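Local coordinates for SusD homolog (Bacteroides thetaiotaomicron, PDB 4MRU), which probably binds mucin O-glycans at the cell surface as an outer-membrane lipoprotein of the SusD family, for their uptake, at residues R120-Y125 with D154-M159; L462-E467 with N477-V482; E40-F45 with L79-T84. One frame throughout, in Å; residues are numbered along the deposited sequence. Where two conformers were deposited one is given.

Overall arrangement
The three contacts adjoin one another on the helical framework of the chain, and their centres lie 15 Å (contacts 1 and 2), 17 Å (contacts 2 and 3) and 18 Å (contacts 1 and 3) apart. Tyr-125, at the end of helix 104-125, is the common neighbour: its ring meets Phe-83 edge-to-face, its OH lies 3.4 Å from Pro-82 CB, and its CB packs on Tyr-464 CE1. Contact 1 is also tied to contact 2 by a probable backbone hydrogen bond from Leu-462 N to Ile-124 O, while Pro-465 of contact 2 rests on Phe-83 and Thr-84 of contact 3. All three are away from Asn-373, the annotated magnesium-binding residue.

Contact 1 (R120-Y125 with D154-M159); sequences RVTDIY and DVYMRM
Thr-122 and Asp-123 on the last turns of helix 104-125 meet Val-155 and Tyr-156 of helix 152-173 in an antiparallel helix pair belonging to the TPR-like helical framework of this SusD-family protein. The local axes pass 10.8 Å apart, with 163° between their directions, and the backbones come nearest at Thr-122 and Val-155. A polar and an apolar patch make up the contact. In the polar one, the Tyr-156 hydroxyl donates over a short 2.5 Å to Asp-123 OD1, which accepts through its syn lone pair, on the side of OD2. The carboxylate oxygen lies close to the ring plane at the phenol edge, and the two flat groups are only 22° apart, although the side chains themselves run nearly at right angles. In the apolar patch, Thr-122 offers its methyl. With chi1 at -176°, OG1 is directed to Gly-126 O in its own part of the chain, which puts CG2 4.0 Å from Val-155 CG1 and 3.9 Å from Tyr-156 CE1. The Thr-122 and Val-155 side chains run alongside each other in opposite directions, whereas the methyl meets the tyrosine ring obliquely. Asp-123 has further partners: OD1 also bonds Trp-502 NE1, and OD2 makes a salt bridge with Arg-209 and a hydrogen bond with Gln-119 NE2. A phenylalanine in place of Tyr-156 would keep a ring beside Thr-122 CG2 but would probably leave OD1 with one donor fewer and the carboxylate less firmly fixed in rotation. With two donors on each oxygen, the buried carboxylate is held in its plane, and the arginine and the surrounding N-H and O-H groups are likely to favour its ionised form.

Contact 2 (L462-E467 with N477-V482); sequences LMYPNE and NNAINV
Tyr-464 reaches out of the extended loop 462-465 to the side of helix 473-486, where Ala-479 and Ile-480 receive its ring. The tyrosine carries the whole of one side of this small contact, which buries 94 Å² in all. With CG turned away from the carbonyl carbon (chi1 -64°), the ring extends toward the helix and presents an edge. Ile-480 CG1 lies near the ring plane, 4.3 Å from CE2 of Tyr-464 and hardly farther from CD2, so the methylene faces the bond between these two carbons and not the pi surface. Ala-479 CB approaches nearer the phenol end, 4.4 Å from Tyr-464 OH. Neither approach is close, and no hydrogen bond joins the segments. The tight part is round the tyrosine itself: its hydroxyl is hydrogen-bonded to Pro-127 O, Tyr-149 meets the ring edge-to-face and also touches Ala-479, and Arg-461 makes a cation-pi contact. The backbone N is held by Asp-494 OD1. The solvent side is looser. Ala-479 is buried and points toward the loop, while Ile-480 lies at the border with solvent, and Asn-477, Asn-478 and Asn-481 line the exposed side of the same helix. The loop thus lies among three helices: Leu-462 packs on Ile-124 and Tyr-125 of helix 104-125, Pro-465 on Phe-83 and Thr-84 of helix 81-100, and Tyr-464 reaches across to helix 473-486, which follows the short helix 466-471.

Contact 3 (E40-F45 with L79-T84); sequences EHLYQF and LKAPFT
Ala-81 has the most surface buried here, and its methyl is set between two residues one helical turn apart, Leu-42 and Phe-45 of helix 40-54. From one of them comes a branch of the leucine: CD1 of Leu-42 lies 3.5 Å from Ala-81 CB and 3.4 Å from Ala-81 O, covering methyl and carbonyl together. The chain of Leu-42 is turned so that CG stands opposite its backbone N (chi1 176°), and this brings CD1 across although the base of the side chain does not itself point at the partner. From the other comes Phe-45, whose CD2 is 3.7 Å from Ala-81 CB; the methyl meets the ring at an oblique angle. With a side chain this small, the backbones can come close, and the CA atoms of Leu-42 and Ala-81 are only 5.8 Å apart. The contact therefore sets the N-terminal part of helix 81-100, which includes a wider pi-type turn at 81-84, against the early turns of helix 40-54, within the helical SusD-like fold. Thr-84 N also bonds Lys-80 O at 2.8 Å, in the ordinary alpha-helical pattern. Beyond Ala-81 the Phe-45 ring has further neighbours: Gln-44 CG lies over one face toward the rim, His-41 NE2 sits in plane at its edge, and CE2 in turn stands above the rim of a histidine face. The Phe-45 and Trp-78 rings also meet, with planes at about 55°. Pro-82 adds a looser border, its N 4.2 Å from Leu-42 CD1.

Contact 1 (R120-Y125 with D154-M159)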
loop_
_atom_site.group_PDB
_atom_site.type_symbol
_atom_site.label_atom_id
_atom_site.label_comp_id
_atom_site.label_asym_id
_atom_site.label_seq_id
_atom_site.Cartn_x
_atom_site.Cartn_y
_atom_site.Cartn_z
ATOM N N ARG A 120 4.999 -0.314 -6.667
ATOM C CA ARG A 120 3.567 -0.161 -6.486
ATOM C C ARG A 120 2.853 -0.410 -7.820
ATOM O O ARG A 120 1.824 -1.088 -7.879
ATOM C CB ARG A 120 3.224 1.217 -5.960
ATOM C CG ARG A 120 3.546 1.451 -4.488
ATOM C CD ARG A 120 3.850 2.891 -4.188
ATOM N NE ARG A 120 2.836 3.809 -4.741
ATOM C CZ ARG A 120 1.687 4.099 -4.136
ATOM N NH1 ARG A 120 1.351 3.511 -2.983
ATOM N NH2 ARG A 120 0.849 4.910 -4.713
ATOM N N VAL A 121 3.391 0.142 -8.891
ATOM C CA VAL A 121 2.738 0.031 -10.187
ATOM C C VAL A 121 2.702 -1.408 -10.696
ATOM O O VAL A 121 1.677 -1.867 -11.164
ATOM C CB VAL A 121 3.417 0.953 -11.228
ATOM C CG1 VAL A 121 2.753 0.854 -12.580
ATOM C CG2 VAL A 121 3.374 2.405 -10.721
ATOM N N THR A 122 3.814 -2.146 -10.607
ATOM C CA THR A 122 3.750 -3.530 -11.038
ATOM C C THR A 122 2.808 -4.342 -10.114
ATOM O O THR A 122 2.130 -5.244 -10.599
ATOM C CB THR A 122 5.113 -4.247 -11.153
ATOM O OG1 THR A 122 4.893 -5.575 -11.673
ATOM C CG2 THR A 122 5.827 -4.356 -9.854
ATOM N N ASP A 123 2.775 -4.034 -8.833
ATOM C CA ASP A 123 1.851 -4.745 -7.931
ATOM C C ASP A 123 0.386 -4.524 -8.289
ATOM O O ASP A 123 -0.441 -5.428 -8.102
ATOM C CB ASP A 123 2.076 -4.359 -6.466
ATOM C CG ASP A 123 3.311 -5.024 -5.862
ATOM O OD1 ASP A 123 3.931 -5.882 -6.532
ATOM O OD2 ASP A 123 3.657 -4.647 -4.729
ATOM N N ILE A 124 0.064 -3.354 -8.838
ATOM C CA ILE A 124 -1.297 -3.074 -9.301
ATOM C C ILE A 124 -1.664 -3.807 -10.612
ATOM O O ILE A 124 -2.814 -4.266 -10.757
ATOM C CB ILE A 124 -1.487 -1.558 -9.473
ATOM C CG1 ILE A 124 -1.378 -0.879 -8.107
ATOM C CG2 ILE A 124 -2.823 -1.229 -10.115
ATOM C CD1 ILE A 124 -1.102 0.609 -8.238
ATOM N N TYR A 125 -0.728 -3.924 -11.545
ATOM C CA TYR A 125 -1.037 -4.368 -12.939
ATOM C C TYR A 125 -0.482 -5.703 -13.315
ATOM O O TYR A 125 -1.061 -6.378 -14.162
ATOM C CB TYR A 125 -0.511 -3.349 -13.953
ATOM C CG TYR A 125 -1.243 -2.035 -13.852
ATOM C CD1 TYR A 125 -2.461 -1.844 -14.484
ATOM C CD2 TYR A 125 -0.727 -0.998 -13.139
ATOM C CE1 TYR A 125 -3.175 -0.676 -14.345
ATOM C CE2 TYR A 125 -1.416 0.201 -13.031
ATOM C CZ TYR A 125 -2.629 0.359 -13.639
ATOM O OH TYR A 125 -3.288 1.572 -13.543
ATOM N N ASP A 154 10.207 -10.458 -14.047
ATOM C CA ASP A 154 11.394 -9.731 -14.524
ATOM C C ASP A 154 11.472 -8.334 -13.940
ATOM O O ASP A 154 12.586 -7.824 -13.681
ATOM C CB ASP A 154 11.435 -9.667 -16.051
ATOM C CG ASP A 154 11.816 -11.019 -16.685
ATOM O OD1 ASP A 154 12.337 -11.922 -16.010
ATOM O OD2 ASP A 154 11.612 -11.145 -17.878
ATOM N N VAL A 155 10.330 -7.708 -13.694
ATOM C CA VAL A 155 10.393 -6.436 -12.991
ATOM C C VAL A 155 10.992 -6.600 -11.584
ATOM O O VAL A 155 11.892 -5.842 -11.216
ATOM C CB VAL A 155 9.037 -5.753 -12.897
ATOM C CG1 VAL A 155 9.159 -4.472 -12.105
ATOM C CG2 VAL A 155 8.532 -5.412 -14.291
ATOM N N TYR A 156 10.467 -7.543 -10.787
ATOM C CA TYR A 156 10.965 -7.754 -9.421
ATOM C C TYR A 156 12.447 -8.119 -9.431
ATOM O O TYR A 156 13.235 -7.560 -8.671
ATOM C CB TYR A 156 10.136 -8.824 -8.715
ATOM C CG TYR A 156 9.045 -8.266 -7.855
ATOM C CD1 TYR A 156 7.825 -7.842 -8.394
ATOM C CD2 TYR A 156 9.222 -8.124 -6.478
ATOM C CE1 TYR A 156 6.837 -7.320 -7.558
ATOM C CE2 TYR A 156 8.246 -7.569 -5.669
ATOM C CZ TYR A 156 7.059 -7.161 -6.214
ATOM O OH TYR A 156 6.070 -6.648 -5.376
HETATM N N MSE A 157 12.875 -8.985 -10.334
HETATM C CA MSE A 157 14.288 -9.417 -10.294
HETATM C C MSE A 157 15.200 -8.247 -10.660
HETATM O O MSE A 157 16.289 -8.084 -10.078
HETATM C CB MSE A 157 14.493 -10.617 -11.198
HETATM C CG MSE A 157 13.796 -11.883 -10.649
HETATM SE SE MSE A 157 13.428 -11.984 -8.695
HETATM C CE MSE A 157 11.556 -12.434 -9.077
ATOM N N ARG A 158 14.775 -7.404 -11.593
ATOM C CA ARG A 158 15.549 -6.252 -11.978
ATOM C C ARG A 158 15.580 -5.227 -10.848
ATOM O O ARG A 158 16.627 -4.685 -10.533
ATOM C CB ARG A 158 15.016 -5.649 -13.304
ATOM C CG ARG A 158 15.784 -4.405 -13.781
ATOM C CD ARG A 158 17.257 -4.675 -14.083
ATOM N NE ARG A 158 17.421 -5.211 -15.418
ATOM C CZ ARG A 158 17.636 -4.471 -16.504
ATOM N NH1 ARG A 158 17.742 -3.149 -16.425
ATOM N NH2 ARG A 158 17.749 -5.058 -17.685
HETATM N N MSE A 159 14.447 -4.995 -10.184
HETATM C CA MSE A 159 14.425 -4.136 -9.005
HETATM C C MSE A 159 15.373 -4.632 -7.926
HETATM O O MSE A 159 16.103 -3.841 -7.320
HETATM C CB MSE A 159 12.971 -4.027 -8.452
HETATM C CG MSE A 159 12.104 -3.227 -9.422
HETATM SE SE MSE A 159 10.268 -3.209 -8.676
HETATM C CE MSE A 159 9.659 -1.746 -9.771
#

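Contact 2 (L462-E467 with N477-V482)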
loop_
_atom_site.group_PDB
_atom_site.type_symbol
_atom_site.label_atom_id
_atom_site.label_comp_id
_atom_site.label_asym_id
_atom_site.label_seq_id
_atom_site.Cartn_x
_atom_site.Cartn_y
_atom_site.Cartn_z
ATOM N N LEU A 462 -5.667 -4.057 -11.433
ATOM C CA LEU A 462 -6.318 -3.064 -12.288
ATOM C C LEU A 462 -6.064 -3.375 -13.766
ATOM O O LEU A 462 -5.027 -3.934 -14.113
ATOM C CB LEU A 462 -5.806 -1.645 -12.047
ATOM C CG LEU A 462 -6.422 -0.788 -11.000
ATOM C CD1 LEU A 462 -5.909 0.661 -11.130
ATOM C CD2 LEU A 462 -7.942 -0.850 -11.100
HETATM N N MSE A 463 -6.973 -2.909 -14.608
HETATM C CA MSE A 463 -6.914 -3.135 -16.043
HETATM C C MSE A 463 -6.083 -2.058 -16.683
HETATM O O MSE A 463 -6.048 -0.951 -16.190
HETATM C CB MSE A 463 -8.312 -3.101 -16.669
HETATM C CG MSE A 463 -9.177 -4.218 -16.107
HETATM SE SE MSE A 463 -10.220 -3.521 -14.576
HETATM C CE MSE A 463 -11.593 -2.505 -15.579
ATOM N N TYR A 464 -5.394 -2.384 -17.768
ATOM C CA TYR A 464 -4.555 -1.399 -18.462
ATOM C C TYR A 464 -5.412 -0.297 -19.055
ATOM O O TYR A 464 -6.552 -0.524 -19.353
ATOM C CB TYR A 464 -3.744 -2.048 -19.558
ATOM C CG TYR A 464 -2.726 -3.064 -19.023
ATOM C CD1 TYR A 464 -1.731 -2.685 -18.136
ATOM C CD2 TYR A 464 -2.741 -4.369 -19.450
ATOM C CE1 TYR A 464 -0.761 -3.592 -17.692
ATOM C CE2 TYR A 464 -1.802 -5.302 -18.997
ATOM C CZ TYR A 464 -0.807 -4.914 -18.146
ATOM O OH TYR A 464 0.115 -5.864 -17.745
ATOM N N PRO A 465 -4.877 0.917 -19.137
ATOM C CA PRO A 465 -5.703 2.036 -19.608
ATOM C C PRO A 465 -5.962 1.941 -21.099
ATOM O O PRO A 465 -5.167 1.338 -21.848
ATOM C CB PRO A 465 -4.854 3.277 -19.272
ATOM C CG PRO A 465 -3.484 2.808 -19.134
ATOM C CD PRO A 465 -3.534 1.345 -18.743
ATOM N N ASN A 466 -7.027 2.596 -21.551
ATOM C CA ASN A 466 -7.398 2.527 -22.942
ATOM C C ASN A 466 -6.334 3.135 -23.888
ATOM O O ASN A 466 -6.247 2.748 -25.051
ATOM C CB ASN A 466 -8.739 3.219 -23.201
ATOM C CG ASN A 466 -9.358 2.782 -24.535
ATOM O OD1 ASN A 466 -9.695 1.619 -24.721
ATOM N ND2 ASN A 466 -9.504 3.702 -25.438
ATOM N N GLU A 467 -5.574 4.101 -23.395
ATOM C CA GLU A 467 -4.454 4.677 -24.129
ATOM C C GLU A 467 -3.481 3.577 -24.602
ATOM O O GLU A 467 -2.978 3.600 -25.722
ATOM C CB GLU A 467 -3.715 5.697 -23.267
ATOM C CG GLU A 467 -4.503 6.985 -23.004
ATOM C CD GLU A 467 -5.653 6.873 -21.970
ATOM O OE1 GLU A 467 -5.888 5.807 -21.351
ATOM O OE2 GLU A 467 -6.349 7.884 -21.749
ATOM N N ASN A 477 -0.545 -5.882 -26.518
ATOM C CA ASN A 477 -0.955 -7.234 -26.862
ATOM C C ASN A 477 0.000 -8.319 -26.303
ATOM O O ASN A 477 -0.447 -9.342 -25.752
ATOM C CB ASN A 477 -1.104 -7.382 -28.383
ATOM C CG ASN A 477 -1.528 -8.768 -28.765
ATOM O OD1 ASN A 477 -2.657 -9.160 -28.505
ATOM N ND2 ASN A 477 -0.593 -9.549 -29.313
ATOM N N ASN A 478 1.306 -8.095 -26.463
ATOM C CA ASN A 478 2.318 -8.973 -25.870
ATOM C C ASN A 478 2.239 -8.961 -24.345
ATOM O O ASN A 478 2.354 -10.002 -23.715
ATOM C CB ASN A 478 3.744 -8.594 -26.354
ATOM C CG ASN A 478 3.948 -8.922 -27.821
ATOM O OD1 ASN A 478 3.359 -9.881 -28.336
ATOM N ND2 ASN A 478 4.774 -8.130 -28.520
ATOM N N ALA A 479 2.009 -7.784 -23.753
ATOM C CA ALA A 479 1.869 -7.692 -22.300
ATOM C C ALA A 479 0.738 -8.590 -21.781
ATOM O O ALA A 479 0.873 -9.261 -20.751
ATOM C CB ALA A 479 1.620 -6.274 -21.874
ATOM N N ILE A 480 -0.387 -8.582 -22.486
ATOM C CA ILE A 480 -1.551 -9.331 -21.998
ATOM C C ILE A 480 -1.256 -10.816 -22.102
ATOM O O ILE A 480 -1.606 -11.559 -21.216
ATOM C CB ILE A 480 -2.800 -8.981 -22.768
ATOM C CG1 ILE A 480 -3.179 -7.527 -22.433
ATOM C CG2 ILE A 480 -3.906 -9.926 -22.394
ATOM C CD1 ILE A 480 -4.259 -6.955 -23.300
ATOM N N ASN A 481 -0.551 -11.222 -23.152
ATOM C CA ASN A 481 -0.091 -12.598 -23.268
ATOM C C ASN A 481 0.848 -13.034 -22.150
ATOM O O ASN A 481 0.677 -14.134 -21.637
ATOM C CB ASN A 481 0.537 -12.847 -24.656
ATOM C CG ASN A 481 -0.527 -12.919 -25.750
ATOM O OD1 ASN A 481 -1.709 -13.071 -25.468
ATOM N ND2 ASN A 481 -0.119 -12.750 -26.982
ATOM N N VAL A 482 1.749 -12.143 -21.734
ATOM C CA VAL A 482 2.638 -12.357 -20.608
ATOM C C VAL A 482 1.870 -12.420 -19.290
ATOM O O VAL A 482 2.104 -13.323 -18.505
ATOM C CB VAL A 482 3.750 -11.266 -20.532
ATOM C CG1 VAL A 482 4.552 -11.380 -19.254
ATOM C CG2 VAL A 482 4.671 -11.401 -21.744
#

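Contact 3 (E40-F45 with L79-T84)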
loop_
_atom_site.group_PDB
_atom_site.type_symbol
_atom_site.label_atom_id
_atom_site.label_comp_id
_atom_site.label_asym_id
_atom_site.label_seq_id
_atom_site.Cartn_x
_atom_site.Cartn_y
_atom_site.Cartn_z
ATOM N N GLU A 40 -2.945 16.086 -5.997
ATOM C CA GLU A 40 -4.272 15.616 -5.633
ATOM C C GLU A 40 -4.968 14.968 -6.828
ATOM O O GLU A 40 -5.775 14.041 -6.665
ATOM C CB GLU A 40 -5.149 16.742 -5.043
ATOM C CG GLU A 40 -5.498 17.911 -5.946
ATOM C CD GLU A 40 -4.458 19.039 -6.011
ATOM O OE1 GLU A 40 -3.277 18.874 -5.630
ATOM O OE2 GLU A 40 -4.825 20.106 -6.515
ATOM N N HIS A 41 -4.682 15.435 -8.029
ATOM C CA HIS A 41 -5.370 14.885 -9.189
ATOM C C HIS A 41 -5.025 13.387 -9.364
ATOM O O HIS A 41 -5.883 12.594 -9.716
ATOM C CB HIS A 41 -5.043 15.647 -10.462
ATOM C CG HIS A 41 -5.719 15.070 -11.665
ATOM N ND1 HIS A 41 -5.104 14.149 -12.484
ATOM C CD2 HIS A 41 -6.968 15.245 -12.160
ATOM C CE1 HIS A 41 -5.944 13.772 -13.435
ATOM N NE2 HIS A 41 -7.094 14.407 -13.248
ATOM N N LEU A 42 -3.778 13.027 -9.123
ATOM C CA LEU A 42 -3.312 11.642 -9.185
ATOM C C LEU A 42 -3.730 10.857 -7.922
ATOM O O LEU A 42 -4.265 9.761 -8.016
ATOM C CB LEU A 42 -1.805 11.602 -9.403
ATOM C CG LEU A 42 -1.108 10.244 -9.414
ATOM C CD1 LEU A 42 -1.834 9.192 -10.236
ATOM C CD2 LEU A 42 0.316 10.452 -9.939
ATOM N N TYR A 43 -3.559 11.465 -6.760
ATOM C CA TYR A 43 -3.960 10.869 -5.486
ATOM C C TYR A 43 -5.414 10.330 -5.529
ATOM O O TYR A 43 -5.696 9.222 -5.053
ATOM C CB TYR A 43 -3.757 11.867 -4.313
ATOM C CG TYR A 43 -3.949 11.218 -2.969
ATOM C CD1 TYR A 43 -5.221 11.029 -2.455
ATOM C CD2 TYR A 43 -2.849 10.787 -2.191
ATOM C CE1 TYR A 43 -5.415 10.429 -1.213
ATOM C CE2 TYR A 43 -3.050 10.127 -0.972
ATOM C CZ TYR A 43 -4.331 9.948 -0.493
ATOM O OH TYR A 43 -4.548 9.316 0.714
ATOM N N GLN A 44 -6.360 11.127 -6.027
ATOM C CA GLN A 44 -7.784 10.734 -5.919
ATOM C C GLN A 44 -8.046 9.369 -6.567
ATOM O O GLN A 44 -8.783 8.563 -6.041
ATOM C CB GLN A 44 -8.717 11.812 -6.485
ATOM C CG GLN A 44 -8.625 11.995 -7.989
ATOM C CD GLN A 44 -9.449 13.162 -8.478
ATOM O OE1 GLN A 44 -10.534 13.450 -7.941
ATOM N NE2 GLN A 44 -8.952 13.844 -9.512
ATOM N N PHE A 45 -7.391 9.106 -7.676
ATOM C CA PHE A 45 -7.568 7.849 -8.395
ATOM C C PHE A 45 -6.772 6.725 -7.752
ATOM O O PHE A 45 -7.316 5.666 -7.456
ATOM C CB PHE A 45 -7.142 7.984 -9.842
ATOM C CG PHE A 45 -7.957 8.983 -10.630
ATOM C CD1 PHE A 45 -9.293 8.726 -10.902
ATOM C CD2 PHE A 45 -7.404 10.143 -11.068
ATOM C CE1 PHE A 45 -10.055 9.641 -11.586
ATOM C CE2 PHE A 45 -8.152 11.067 -11.796
ATOM C CZ PHE A 45 -9.475 10.804 -12.058
ATOM N N LEU A 79 -8.956 5.133 -15.399
ATOM C CA LEU A 79 -7.858 4.156 -15.322
ATOM C C LEU A 79 -6.488 4.696 -15.765
ATOM O O LEU A 79 -5.483 4.021 -15.642
ATOM C CB LEU A 79 -8.192 2.931 -16.194
ATOM C CG LEU A 79 -9.305 2.000 -15.740
ATOM C CD1 LEU A 79 -9.599 0.999 -16.869
ATOM C CD2 LEU A 79 -8.953 1.285 -14.460
ATOM N N LYS A 80 -6.471 5.890 -16.318
ATOM C CA LYS A 80 -5.265 6.493 -16.825
ATOM C C LYS A 80 -4.219 6.792 -15.768
ATOM O O LYS A 80 -3.036 6.502 -15.969
ATOM C CB LYS A 80 -5.612 7.818 -17.554
ATOM C CG LYS A 80 -4.454 8.343 -18.366
ATOM C CD LYS A 80 -4.806 9.616 -19.120
ATOM C CE LYS A 80 -3.651 10.096 -20.007
ATOM N NZ LYS A 80 -2.995 11.273 -19.394
ATOM N N ALA A 81 -4.623 7.370 -14.645
ATOM C CA ALA A 81 -3.639 8.016 -13.741
ATOM C C ALA A 81 -2.664 7.056 -13.047
ATOM O O ALA A 81 -1.480 7.326 -13.025
ATOM C CB ALA A 81 -4.343 8.873 -12.700
ATOM N N PRO A 82 -3.143 5.915 -12.509
ATOM C CA PRO A 82 -2.163 5.043 -11.818
ATOM C C PRO A 82 -1.102 4.341 -12.706
ATOM O O PRO A 82 -0.189 3.710 -12.182
ATOM C CB PRO A 82 -3.055 3.992 -11.142
ATOM C CG PRO A 82 -4.430 4.602 -11.132
ATOM C CD PRO A 82 -4.504 5.368 -12.414
ATOM N N PHE A 83 -1.273 4.386 -14.015
ATOM C CA PHE A 83 -0.366 3.728 -14.981
ATOM C C PHE A 83 0.298 4.788 -15.803
ATOM O O PHE A 83 1.507 5.040 -15.667
ATOM C CB PHE A 83 -1.131 2.732 -15.882
ATOM C CG PHE A 83 -0.252 1.975 -16.864
ATOM C CD1 PHE A 83 0.020 2.505 -18.091
ATOM C CD2 PHE A 83 0.260 0.743 -16.549
ATOM C CE1 PHE A 83 0.817 1.833 -18.999
ATOM C CE2 PHE A 83 1.066 0.063 -17.433
ATOM C CZ PHE A 83 1.348 0.607 -18.659
ATOM N N THR A 84 -0.500 5.456 -16.629
ATOM C CA THR A 84 0.049 6.385 -17.601
ATOM C C THR A 84 0.677 7.620 -16.932
ATOM O O THR A 84 1.772 8.025 -17.289
ATOM C CB THR A 84 -1.015 6.846 -18.599
ATOM O OG1 THR A 84 -1.579 5.708 -19.283
ATOM C CG2 THR A 84 -0.404 7.822 -19.650
#